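Local coordinates for glyoxylate-induced Protein (Pseudomonas aeruginosa, PDB 1SQ4) that is of uncertain function but, as a double-barrel cupin, may act as a ureidoglycine aminohydrolase, at residues 79-82 with 83-86. Sequence-based numbering, arbitrary orientation.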
loop_
_atom_site.group_PDB
_atom_site.type_symbol
_atom_site.label_atom_id
_atom_site.label_comp_id
_atom_site.label_asym_id
_atom_site.label_seq_id
_atom_site.Cartn_x
_atom_site.Cartn_y
_atom_site.Cartn_z
ATOM N N GLY A 79 45.504 -13.491 16.356
ATOM C CA GLY A 79 44.255 -14.195 16.130
ATOM C C GLY A 79 44.255 -15.063 14.883
ATOM O O GLY A 79 45.134 -14.939 14.027
ATOM N N GLY A 80 43.259 -15.944 14.780
ATOM C CA GLY A 80 43.160 -16.831 13.631
ATOM C C GLY A 80 42.763 -18.251 14.011
ATOM O O GLY A 80 42.104 -18.454 15.027
ATOM N N SER A 81 43.176 -19.233 13.210
ATOM C CA SER A 81 42.832 -20.635 13.462
ATOM C C SER A 81 43.598 -21.691 12.638
ATOM O O SER A 81 43.991 -21.440 11.498
ATOM C CB SER A 81 41.341 -20.838 13.212
ATOM O OG SER A 81 41.023 -22.218 13.169
ATOM N N ASP A 82 43.789 -22.882 13.205
ATOM C CA ASP A 82 44.475 -23.939 12.470
ATOM C C ASP A 82 43.499 -24.959 11.914
ATOM O O ASP A 82 43.890 -25.916 11.250
ATOM C CB ASP A 82 45.513 -24.622 13.349
ATOM C CG ASP A 82 46.646 -23.691 13.708
ATOM O OD1 ASP A 82 47.183 -23.038 12.781
ATOM O OD2 ASP A 82 46.994 -23.605 14.910
ATOM N N LYS A 83 42.221 -24.736 12.193
ATOM C CA LYS A 83 41.142 -25.589 11.716
ATOM C C LYS A 83 40.005 -24.626 11.416
ATOM O O LYS A 83 38.931 -24.714 12.004
ATOM C CB LYS A 83 40.730 -26.579 12.805
ATOM C CG LYS A 83 41.825 -27.569 13.168
ATOM C CD LYS A 83 41.633 -28.198 14.558
ATOM C CE LYS A 83 40.479 -29.190 14.615
ATOM N NZ LYS A 83 40.337 -29.796 15.969
ATOM N N PRO A 84 40.231 -23.699 10.473
ATOM C CA PRO A 84 39.254 -22.684 10.066
ATOM C C PRO A 84 37.935 -23.213 9.507
ATOM O O PRO A 84 36.862 -22.769 9.914
ATOM C CB PRO A 84 40.033 -21.856 9.056
ATOM C CG PRO A 84 40.876 -22.892 8.386
ATOM C CD PRO A 84 41.367 -23.735 9.534
ATOM N N GLU A 85 38.009 -24.162 8.583
ATOM C CA GLU A 85 36.801 -24.719 7.994
ATOM C C GLU A 85 36.517 -26.129 8.506
ATOM O O GLU A 85 37.418 -26.962 8.582
ATOM C CB GLU A 85 36.922 -24.743 6.467
ATOM C CG GLU A 85 35.643 -25.160 5.771
ATOM C CD GLU A 85 34.513 -24.192 6.044
ATOM O OE1 GLU A 85 34.634 -23.029 5.611
ATOM O OE2 GLU A 85 33.521 -24.588 6.694
ATOM N N GLN A 86 35.259 -26.395 8.846
ATOM C CA GLN A 86 34.856 -27.710 9.348
ATOM C C GLN A 86 34.094 -28.495 8.300
ATOM O O GLN A 86 33.962 -29.719 8.391
ATOM C CB GLN A 86 33.972 -27.555 10.583
ATOM C CG GLN A 86 34.696 -26.980 11.762
ATOM C CD GLN A 86 35.949 -27.752 12.074
ATOM O OE1 GLN A 86 36.922 -27.731 11.310
ATOM N NE2 GLN A 86 35.935 -28.457 13.198
#
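S81 and K83 meet where strand 79-81 gives way to the loop leading to strand 90-98, in a cupin domain. The S81 side chain leaves the backbone toward the residues that follow. Its CB makes no close contact, with K83 N and P84 N each 4.1 Å away. One atom further on, OG lies anti to the serine's own backbone N (chi1 168°), a rotation that sets the oxygen beside its own carbonyl carbon, facing K83 N. There it accepts the N-H of K83, with K83 N 3.0 Å from S81 OG and an angle of 154° at the hydrogen. This bond from residue i+2 to the serine hydroxyl oxygen is the defining one of an ST turn. P84 N is also near, 3.2 Å from S81 OG, but as a proline nitrogen it has no hydrogen to give. Of the P84 ring, CD lies closest to D82, 3.4 Å from D82 C. K83 starts alongside the D82 peptide, with CG 3.3 Å from D82 O; its chain then bends at chi3 (72°), and the ammonium end makes a cation-pi contact with F48. W49 packs on both S81 and P84, and the backbone of S81 also hydrogen-bonds with V128 of strand 126-129. S81 OG makes its second hydrogen bond to the carbonyl O of F48, which can only accept, so the hydroxyl gives its proton there while its oxygen takes the K83 N-H. For a buried group this leaves donor and acceptor both used, and the two bonds would be expected to restrain rotation about CA-CB while tying the turn at the strand end to the loop carrying F48.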